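PDB 1SP3: cytochrome c, putative from Shewanella oneidensis, which carries eight c-type hemes and probably works as a respiratory oxidoreductase that reduces tetrathionate. Local coordinates for residues A[226-234]-A[323-331]; A[251-261]-A[270-278]. One frame throughout, in Å; residues are numbered along the deposited sequence.

Interaction 1: A[226-234]-A[323-331]. With HEC (heme c), chain J.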
loop_
_atom_site.group_PDB
_atom_site.type_symbol
_atom_site.label_atom_id
_atom_site.label_comp_id
_atom_site.label_asym_id
_atom_site.label_seq_id
_atom_site.Cartn_x
_atom_site.Cartn_y
_atom_site.Cartn_z
ATOM N N HIS A 226 18.075 -2.817 23.213
ATOM C CA HIS A 226 17.757 -2.011 22.054
ATOM C C HIS A 226 16.293 -1.989 21.723
ATOM O O HIS A 226 15.808 -1.045 21.061
ATOM C CB HIS A 226 18.515 -2.516 20.829
ATOM C CG HIS A 226 19.970 -2.074 20.801
ATOM N ND1 HIS A 226 20.926 -2.573 21.667
ATOM C CD2 HIS A 226 20.625 -1.201 19.992
ATOM C CE1 HIS A 226 22.114 -2.057 21.371
ATOM N NE2 HIS A 226 21.957 -1.219 20.354
ATOM N N THR A 227 15.552 -2.999 22.156
ATOM C CA THR A 227 14.196 -3.048 21.668
ATOM C C THR A 227 13.323 -1.976 22.251
ATOM O O THR A 227 12.251 -1.804 21.726
ATOM C CB THR A 227 13.474 -4.443 21.903
ATOM O OG1 THR A 227 13.316 -4.605 23.299
ATOM C CG2 THR A 227 14.365 -5.570 21.590
ATOM N N ALA A 228 13.718 -1.265 23.322
ATOM C CA ALA A 228 12.872 -0.149 23.777
ATOM C C ALA A 228 12.949 1.019 22.762
ATOM O O ALA A 228 12.165 1.974 22.841
ATOM C CB ALA A 228 13.276 0.339 25.145
ATOM N N THR A 229 13.914 0.961 21.820
ATOM C CA THR A 229 14.164 2.127 20.965
ATOM C C THR A 229 14.076 1.778 19.464
ATOM O O THR A 229 13.784 2.595 18.572
ATOM C CB THR A 229 15.603 2.659 21.330
ATOM O OG1 THR A 229 15.534 3.329 22.589
ATOM C CG2 THR A 229 16.104 3.774 20.380
ATOM N N VAL A 230 14.463 0.591 19.189
ATOM C CA VAL A 230 14.602 0.091 17.822
ATOM C C VAL A 230 13.515 -1.000 17.632
ATOM O O VAL A 230 13.484 -2.032 18.379
ATOM C CB VAL A 230 15.988 -0.453 17.541
ATOM C CG1 VAL A 230 16.039 -0.872 16.138
ATOM C CG2 VAL A 230 17.075 0.602 17.811
ATOM N N ALA A 231 12.670 -0.777 16.631
ATOM C CA ALA A 231 11.578 -1.723 16.300
ATOM C C ALA A 231 12.144 -3.009 15.849
ATOM O O ALA A 231 13.167 -3.010 15.154
ATOM C CB ALA A 231 10.714 -1.167 15.156
ATOM N N CYS A 232 11.477 -4.122 16.164
ATOM C CA CYS A 232 11.979 -5.416 15.691
ATOM C C CYS A 232 12.241 -5.381 14.206
ATOM O O CYS A 232 13.237 -5.911 13.704
ATOM C CB CYS A 232 10.975 -6.583 15.986
ATOM S SG CYS A 232 10.191 -6.559 17.598
ATOM N N GLN A 233 11.278 -4.813 13.480
ATOM C CA GLN A 233 11.311 -4.750 12.009
ATOM C C GLN A 233 12.599 -4.115 11.519
ATOM O O GLN A 233 13.138 -4.498 10.510
ATOM C CB GLN A 233 10.120 -3.887 11.534
ATOM C CG GLN A 233 8.732 -4.608 11.637
ATOM C CD GLN A 233 8.037 -4.308 12.898
ATOM O OE1 GLN A 233 8.689 -4.056 13.944
ATOM N NE2 GLN A 233 6.692 -4.252 12.835
ATOM N N THR A 234 13.140 -3.127 12.221
ATOM C CA THR A 234 14.404 -2.513 11.770
ATOM C C THR A 234 15.577 -3.475 11.611
ATOM O O THR A 234 16.245 -3.536 10.563
ATOM C CB THR A 234 14.707 -1.309 12.717
ATOM O OG1 THR A 234 13.695 -0.325 12.507
ATOM C CG2 THR A 234 16.090 -0.573 12.379
ATOM N N LYS A 323 6.685 7.329 23.042
ATOM C CA LYS A 323 5.900 6.378 22.247
ATOM C C LYS A 323 6.593 5.928 20.900
ATOM O O LYS A 323 6.137 4.974 20.253
ATOM C CB LYS A 323 4.510 6.949 21.904
ATOM C CG LYS A 323 3.503 7.044 23.045
ATOM C CD LYS A 323 2.177 7.753 22.568
ATOM C CE LYS A 323 0.874 6.816 22.648
ATOM N NZ LYS A 323 -0.150 7.248 23.718
ATOM N N ALA A 324 7.662 6.604 20.485
ATOM C CA ALA A 324 8.199 6.399 19.129
ATOM C C ALA A 324 9.336 5.353 19.199
ATOM O O ALA A 324 10.061 5.348 20.215
ATOM C CB ALA A 324 8.710 7.727 18.554
ATOM N N LYS A 325 9.485 4.485 18.163
ATOM C CA LYS A 325 10.701 3.656 17.998
ATOM C C LYS A 325 11.249 3.877 16.592
ATOM O O LYS A 325 10.524 4.468 15.749
ATOM C CB LYS A 325 10.410 2.152 18.189
ATOM C CG LYS A 325 10.164 1.835 19.663
ATOM C CD LYS A 325 9.771 0.381 19.835
ATOM C CE LYS A 325 9.295 0.165 21.235
ATOM N NZ LYS A 325 9.518 -1.239 21.444
ATOM N N ILE A 326 12.502 3.467 16.341
ATOM C CA ILE A 326 13.008 3.605 14.994
ATOM C C ILE A 326 12.522 2.437 14.142
ATOM O O ILE A 326 12.789 1.263 14.472
ATOM C CB ILE A 326 14.574 3.713 14.982
ATOM C CG1 ILE A 326 15.018 4.932 15.796
ATOM C CG2 ILE A 326 15.163 3.641 13.509
ATOM C CD1 ILE A 326 16.581 4.817 16.127
ATOM N N TYR A 327 11.785 2.757 13.056
ATOM C CA TYR A 327 11.160 1.733 12.196
ATOM C C TYR A 327 11.710 1.911 10.784
ATOM O O TYR A 327 12.160 3.027 10.430
ATOM C CB TYR A 327 9.657 1.997 12.086
ATOM C CG TYR A 327 8.799 1.357 13.214
ATOM C CD1 TYR A 327 8.671 2.011 14.483
ATOM C CD2 TYR A 327 8.085 0.144 12.994
ATOM C CE1 TYR A 327 7.908 1.486 15.489
ATOM C CE2 TYR A 327 7.258 -0.457 14.057
ATOM C CZ TYR A 327 7.173 0.261 15.281
ATOM O OH TYR A 327 6.510 -0.239 16.351
ATOM N N PRO A 328 11.556 0.875 9.942
ATOM C CA PRO A 328 12.016 0.897 8.561
ATOM C C PRO A 328 10.889 1.200 7.594
ATOM O O PRO A 328 9.738 0.759 7.749
ATOM C CB PRO A 328 12.429 -0.566 8.318
ATOM C CG PRO A 328 11.445 -1.340 9.120
ATOM C CD PRO A 328 10.986 -0.462 10.284
ATOM N N PHE A 329 11.267 1.886 6.532
ATOM C CA PHE A 329 10.301 2.410 5.622
ATOM C C PHE A 329 10.799 2.327 4.179
ATOM O O PHE A 329 12.000 2.509 3.895
ATOM C CB PHE A 329 10.060 3.901 5.929
ATOM C CG PHE A 329 9.278 4.135 7.167
ATOM C CD1 PHE A 329 9.935 4.274 8.413
ATOM C CD2 PHE A 329 7.882 4.185 7.113
ATOM C CE1 PHE A 329 9.232 4.522 9.531
ATOM C CE2 PHE A 329 7.140 4.395 8.269
ATOM C CZ PHE A 329 7.844 4.551 9.488
ATOM N N LYS A 330 9.861 2.119 3.288
ATOM C CA LYS A 330 10.122 2.326 1.898
ATOM C C LYS A 330 9.680 3.746 1.504
ATOM O O LYS A 330 8.582 4.250 1.919
ATOM C CB LYS A 330 9.431 1.287 1.011
ATOM C CG LYS A 330 9.457 1.771 -0.463
ATOM C CD LYS A 330 8.991 0.760 -1.441
ATOM C CE LYS A 330 9.328 1.315 -2.901
ATOM N NZ LYS A 330 8.142 1.198 -3.752
ATOM N N VAL A 331 10.547 4.419 0.758
ATOM C CA VAL A 331 10.299 5.826 0.442
ATOM C C VAL A 331 10.319 5.986 -1.081
ATOM O O VAL A 331 11.277 5.587 -1.734
ATOM C CB VAL A 331 11.389 6.729 1.038
ATOM C CG1 VAL A 331 11.208 8.215 0.571
ATOM C CG2 VAL A 331 11.436 6.580 2.629
HETATM FE FE HEC J . 23.298 -0.199 19.351
HETATM C CHA HEC J . 22.818 2.415 21.500
HETATM C CHB HEC J . 25.857 -1.276 21.274
HETATM C CHC HEC J . 23.437 -3.186 17.643
HETATM C CHD HEC J . 21.346 1.099 16.983
HETATM N NA HEC J . 24.143 0.447 21.106
HETATM C C1A HEC J . 23.852 1.585 21.792
HETATM C C2A HEC J . 24.854 1.767 22.857
HETATM C C3A HEC J . 25.699 0.734 22.796
HETATM C C4A HEC J . 25.251 -0.108 21.692
HETATM C CMA HEC J . 26.965 0.459 23.669
HETATM C CAA HEC J . 24.854 2.976 23.822
HETATM C CBA HEC J . 23.747 2.736 24.852
HETATM C CGA HEC J . 24.068 1.570 25.793
HETATM O O1A HEC J . 24.971 1.716 26.716
HETATM O O2A HEC J . 23.364 0.504 25.636
HETATM N NB HEC J . 24.430 -1.939 19.436
HETATM C C1B HEC J . 25.402 -2.160 20.360
HETATM C C2B HEC J . 25.883 -3.481 20.189
HETATM C C3B HEC J . 25.178 -4.027 19.189
HETATM C C4B HEC J . 24.279 -3.051 18.709
HETATM C CMB HEC J . 27.046 -4.154 21.041
HETATM C CAB HEC J . 25.286 -5.489 18.699
HETATM C CBB HEC J . 24.841 -6.511 19.501
HETATM N NC HEC J . 22.604 -0.929 17.635
HETATM C C1C HEC J . 22.784 -2.153 17.044
HETATM C C2C HEC J . 22.131 -2.181 15.769
HETATM C C3C HEC J . 21.592 -0.979 15.589
HETATM C C4C HEC J . 21.865 -0.164 16.758
HETATM C CMC HEC J . 22.134 -3.399 14.807
HETATM C CAC HEC J . 20.726 -0.365 14.420
HETATM C CBC HEC J . 19.535 -0.741 13.858
HETATM N ND HEC J . 22.274 1.572 19.230
HETATM C C1D HEC J . 21.390 1.796 18.198
HETATM C C2D HEC J . 20.587 2.901 18.606
HETATM C C3D HEC J . 21.047 3.274 19.976
HETATM C C4D HEC J . 22.099 2.395 20.302
HETATM C CMD HEC J . 19.438 3.565 17.831
HETATM C CAD HEC J . 20.508 4.388 20.871
HETATM C CBD HEC J . 19.549 3.730 21.902
HETATM C CGD HEC J . 19.041 4.837 22.771
HETATM O O1D HEC J . 18.653 5.929 22.308
HETATM O O2D HEC J . 19.052 4.664 23.974
#
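Thr229 and Ala231 bind the start of strand 325-339 through their backbones. Ile326 N donates to Thr229 O at 2.7 Å, and Ala231 N donates back to Ile326 O at 3.0 Å. These bonds make a single bridge between Val230 and Ile326. Ile326 O also takes the hydroxyl of Thr234, with OG1 2.7 Å away and above the carbonyl plane. The two donors reach this oxygen from opposite faces of its plane. Thr234 OG1 sits beside its own backbone N (chi1 -66°), which turns the hydroxyl to the strand and leaves CG2 against the heme vinyl-derived carbon CBC.

Lys325 adds a side-chain bond. Its extended chain runs past the carbonyls of Ala228 and Thr229. NZ then donates to Thr227 O at 2.8 Å, in the carbonyl plane.

The apolar contacts lie further along the strand. Ala231 CB sits over the centre of one face of the Tyr327 ring, 3.5 Å from the centroid. Gln233 CB packs on Pro328 CD, while its amide crosses the Tyr327 ring with the planes 56° apart. Gln233 NE2 is held elsewhere, by Asn399 and Asp205.

Heme contacts complete the interface. His226 NE2 binds the iron at 2.0 Å, and His415 supplies the other axial ligand. Ile326 CD1 meets the heme methyl CMD at 3.6 Å, and Val230 CG2 touches the same methyl. Cys232 is linked covalently to a second heme. The contact thus belongs to a bis-histidine heme c site, where a loop between two hemes is pinned to the first residues of a strand of the mixed sheet.

Interaction 2: A[251-261]-A[270-278]; sequences DWSTAGDDKPE and TYQKKKGNF
An antiparallel strand pair and the loop that leaves it form this contact, beside a classic beta bulge in which Lys275 and Gly276 face Gln272. Asp251 and Asn277 are a hydrogen-bonded pair: Asp251 N donates to Asn277 O, and Asn277 N to Asp251 O, both at 2.8 Å. Gly276 CA makes a CA-H...O contact with Asp251 O at 3.0 Å, where a side chain would clash. The loop 254-261 then wraps round Tyr271. With CG opposite the backbone N (chi1 -178°), the ring reaches into the loop. Its OH donates to Thr254 O at 2.6 Å and accepts from Asp257 N at 3.2 Å. Lys259 crosses the ring at about a right angle, with CE over the centre of one face and NZ in an off-centre cation-pi contact. A leucine at Tyr271 would probably leave Asp257 N without its acceptor and Lys259 without its aromatic face. Lys273 is gripped at both ends. Its backbone N points almost straight at Glu261 OE2 (2.9 Å), and NZ forms a salt bridge with Asp258 OD1 at 3.1 Å. A water joins Glu261 OE2 to Lys274 N. The loop is therefore fastened largely by polar and charged groups at the protein surface, centred on one buried tyrosine.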
loop_
_atom_site.group_PDB
_atom_site.type_symbol
_atom_site.label_atom_id
_atom_site.label_comp_id
_atom_site.label_asym_id
_atom_site.label_seq_id
_atom_site.Cartn_x
_atom_site.Cartn_y
_atom_site.Cartn_z
ATOM N N ASP A 251 8.900 10.348 -12.073
ATOM C CA ASP A 251 8.846 11.697 -12.571
ATOM C C ASP A 251 7.847 11.796 -13.727
ATOM O O ASP A 251 8.150 11.401 -14.913
ATOM C CB ASP A 251 10.257 12.071 -13.060
ATOM C CG ASP A 251 10.374 13.539 -13.459
ATOM O OD1 ASP A 251 9.333 14.257 -13.526
ATOM O OD2 ASP A 251 11.507 14.048 -13.669
ATOM N N TRP A 252 6.674 12.314 -13.400
ATOM C CA TRP A 252 5.579 12.528 -14.367
ATOM C C TRP A 252 5.873 13.723 -15.320
ATOM O O TRP A 252 5.279 13.838 -16.347
ATOM C CB TRP A 252 4.280 12.859 -13.630
ATOM C CG TRP A 252 3.463 11.703 -13.089
ATOM C CD1 TRP A 252 3.419 11.265 -11.788
ATOM C CD2 TRP A 252 2.552 10.863 -13.823
ATOM N NE1 TRP A 252 2.543 10.215 -11.678
ATOM C CE2 TRP A 252 2.000 9.945 -12.913
ATOM C CE3 TRP A 252 2.122 10.817 -15.167
ATOM C CZ2 TRP A 252 1.017 8.975 -13.294
ATOM C CZ3 TRP A 252 1.223 9.831 -15.547
ATOM C CH2 TRP A 252 0.649 8.945 -14.611
ATOM N N SER A 253 6.790 14.609 -14.960
ATOM C CA SER A 253 7.015 15.848 -15.713
ATOM C C SER A 253 7.497 15.619 -17.115
ATOM O O SER A 253 7.173 16.378 -18.027
ATOM C CB SER A 253 7.987 16.790 -14.961
ATOM O OG SER A 253 9.287 16.207 -14.938
ATOM N N THR A 254 8.279 14.567 -17.294
ATOM C CA THR A 254 8.758 14.183 -18.589
ATOM C C THR A 254 7.772 13.381 -19.468
ATOM O O THR A 254 8.120 13.021 -20.607
ATOM C CB THR A 254 10.068 13.364 -18.406
ATOM O OG1 THR A 254 9.792 12.197 -17.611
ATOM C CG2 THR A 254 11.161 14.183 -17.640
ATOM N N ALA A 255 6.566 13.085 -18.975
ATOM C CA ALA A 255 5.618 12.274 -19.791
ATOM C C ALA A 255 5.293 13.027 -21.083
ATOM O O ALA A 255 5.367 14.280 -21.104
ATOM C CB ALA A 255 4.313 11.975 -19.043
ATOM N N GLY A 256 4.908 12.289 -22.125
ATOM C CA GLY A 256 4.297 12.914 -23.289
ATOM C C GLY A 256 5.180 13.165 -24.505
ATOM O O GLY A 256 4.684 13.711 -25.518
ATOM N N ASP A 257 6.452 12.770 -24.428
ATOM C CA ASP A 257 7.391 12.888 -25.540
ATOM C C ASP A 257 7.553 11.586 -26.311
ATOM O O ASP A 257 7.286 10.511 -25.774
ATOM C CB ASP A 257 8.774 13.308 -25.031
ATOM C CG ASP A 257 8.855 14.797 -24.682
ATOM O OD1 ASP A 257 7.995 15.578 -25.188
ATOM O OD2 ASP A 257 9.726 15.272 -23.891
ATOM N N ASP A 258 8.002 11.683 -27.578
ATOM C CA ASP A 258 8.204 10.491 -28.439
ATOM C C ASP A 258 9.667 10.022 -28.520
ATOM O O ASP A 258 10.080 9.367 -29.472
ATOM C CB ASP A 258 7.585 10.670 -29.865
ATOM C CG ASP A 258 6.071 10.831 -29.824
ATOM O OD1 ASP A 258 5.330 9.913 -29.368
ATOM O OD2 ASP A 258 5.517 11.879 -30.201
ATOM N N LYS A 259 10.446 10.358 -27.518
ATOM C CA LYS A 259 11.765 9.816 -27.346
ATOM C C LYS A 259 11.676 8.323 -26.964
ATOM O O LYS A 259 10.619 7.840 -26.517
ATOM C CB LYS A 259 12.539 10.630 -26.302
ATOM C CG LYS A 259 11.951 10.626 -24.899
ATOM C CD LYS A 259 12.572 11.728 -24.036
ATOM C CE LYS A 259 12.974 11.183 -22.677
ATOM N NZ LYS A 259 12.760 12.201 -21.553
ATOM N N PRO A 260 12.772 7.588 -27.186
ATOM C CA PRO A 260 12.774 6.127 -26.969
ATOM C C PRO A 260 12.404 5.723 -25.521
ATOM O O PRO A 260 12.841 6.344 -24.523
ATOM C CB PRO A 260 14.243 5.713 -27.290
ATOM C CG PRO A 260 14.797 6.831 -28.176
ATOM C CD PRO A 260 14.089 8.088 -27.680
ATOM N N GLU A 261 11.592 4.678 -25.416
ATOM C CA GLU A 261 11.152 4.159 -24.119
ATOM C C GLU A 261 12.147 3.124 -23.574
ATOM O O GLU A 261 11.860 1.921 -23.541
ATOM C CB GLU A 261 9.772 3.578 -24.244
ATOM C CG GLU A 261 8.762 4.577 -24.789
ATOM C CD GLU A 261 7.360 4.087 -24.501
ATOM O OE1 GLU A 261 7.235 2.822 -24.394
ATOM O OE2 GLU A 261 6.418 4.928 -24.330
ATOM N N THR A 270 12.661 2.684 -18.043
ATOM C CA THR A 270 13.061 3.883 -17.331
ATOM C C THR A 270 12.326 5.119 -17.873
ATOM O O THR A 270 12.406 6.166 -17.275
ATOM C CB THR A 270 14.567 4.126 -17.411
ATOM O OG1 THR A 270 14.953 3.943 -18.772
ATOM C CG2 THR A 270 15.324 3.034 -16.647
ATOM N N TYR A 271 11.777 5.012 -19.077
ATOM C CA TYR A 271 10.970 6.069 -19.678
ATOM C C TYR A 271 9.721 5.462 -20.346
ATOM O O TYR A 271 9.836 4.463 -21.030
ATOM C CB TYR A 271 11.717 6.917 -20.734
ATOM C CG TYR A 271 10.765 8.011 -21.219
ATOM C CD1 TYR A 271 10.457 9.069 -20.401
ATOM C CD2 TYR A 271 10.085 7.915 -22.438
ATOM C CE1 TYR A 271 9.571 10.031 -20.780
ATOM C CE2 TYR A 271 9.208 8.926 -22.839
ATOM C CZ TYR A 271 8.968 9.983 -21.982
ATOM O OH TYR A 271 8.067 10.994 -22.282
ATOM N N GLN A 272 8.551 6.053 -20.125
ATOM C CA GLN A 272 7.405 5.733 -20.956
ATOM C C GLN A 272 6.668 6.999 -21.221
ATOM O O GLN A 272 6.513 7.846 -20.307
ATOM C CB GLN A 272 6.461 4.765 -20.242
ATOM C CG GLN A 272 7.031 3.363 -20.165
ATOM C CD GLN A 272 6.029 2.411 -19.531
ATOM O OE1 GLN A 272 5.436 1.627 -20.239
ATOM N NE2 GLN A 272 5.823 2.505 -18.197
ATOM N N LYS A 273 6.189 7.126 -22.465
ATOM C CA LYS A 273 5.549 8.343 -22.909
ATOM C C LYS A 273 4.369 8.609 -22.005
ATOM O O LYS A 273 4.141 9.744 -21.596
ATOM C CB LYS A 273 5.055 8.211 -24.346
ATOM C CG LYS A 273 4.340 9.462 -24.892
ATOM C CD LYS A 273 3.888 9.215 -26.319
ATOM C CE LYS A 273 2.666 10.059 -26.593
ATOM N NZ LYS A 273 2.578 10.325 -28.052
ATOM N N LYS A 274 3.630 7.556 -21.694
ATOM C CA LYS A 274 2.379 7.701 -20.912
ATOM C C LYS A 274 2.602 8.074 -19.437
ATOM O O LYS A 274 1.692 8.565 -18.782
ATOM C CB LYS A 274 1.612 6.366 -20.909
ATOM C CG LYS A 274 0.782 5.985 -22.123
ATOM C CD LYS A 274 -0.012 4.686 -21.690
ATOM C CE LYS A 274 -0.573 3.858 -22.850
ATOM N NZ LYS A 274 -1.568 4.630 -23.654
ATOM N N LYS A 275 3.783 7.809 -18.900
ATOM C CA LYS A 275 3.992 8.013 -17.471
ATOM C C LYS A 275 5.191 8.845 -17.011
ATOM O O LYS A 275 5.171 9.293 -15.930
ATOM C CB LYS A 275 4.081 6.632 -16.785
ATOM C CG LYS A 275 2.730 5.822 -16.835
ATOM C CD LYS A 275 2.912 4.357 -16.348
ATOM C CE LYS A 275 1.724 3.426 -16.813
ATOM N NZ LYS A 275 1.717 2.038 -16.191
ATOM N N GLY A 276 6.257 8.976 -17.778
ATOM C CA GLY A 276 7.404 9.812 -17.369
ATOM C C GLY A 276 8.623 8.933 -17.098
ATOM O O GLY A 276 8.735 7.902 -17.685
ATOM N N ASN A 277 9.561 9.357 -16.250
ATOM C CA ASN A 277 10.758 8.566 -15.967
ATOM C C ASN A 277 10.653 7.813 -14.686
ATOM O O ASN A 277 10.064 8.348 -13.724
ATOM C CB ASN A 277 11.995 9.448 -15.851
ATOM C CG ASN A 277 12.561 9.797 -17.225
ATOM O OD1 ASN A 277 13.339 9.058 -17.765
ATOM N ND2 ASN A 277 12.037 10.851 -17.842
ATOM N N PHE A 278 11.241 6.601 -14.668
ATOM C CA PHE A 278 11.335 5.733 -13.497
ATOM C C PHE A 278 12.785 5.376 -13.098
ATOM O O PHE A 278 13.727 5.401 -13.931
ATOM C CB PHE A 278 10.655 4.409 -13.804
ATOM C CG PHE A 278 9.250 4.518 -14.321
ATOM C CD1 PHE A 278 8.868 3.778 -15.443
ATOM C CD2 PHE A 278 8.314 5.297 -13.695
ATOM C CE1 PHE A 278 7.557 3.870 -15.914
ATOM C CE2 PHE A 278 7.027 5.394 -14.146
ATOM C CZ PHE A 278 6.630 4.675 -15.247
HETATM O O HOH W 1 3.721 4.822 -23.082
HETATM O O HOH W 2 6.217 0.380 -23.288
#

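In the fold
Interactions 1 and 2 lie at separate places on the same mixed sheet. Their centres are 36 Å apart, their nearest atoms about 11 Å apart, and they do not touch. Along the chain, both segments of interaction 2 fall between those of interaction 1: 226-234 comes first, then 251-261 and 270-278, and last 323-331. Strand 246-251 links the two regions, because it pairs with strand 276-281 on one hand and with the long strand 325-339 on the other. Interaction 1 is buried and ties the sheet to heme-bearing chain. Interaction 2 is a surface contact further from the centre of the chain, though the side chain of Trp252 lies about 8 Å from a heme.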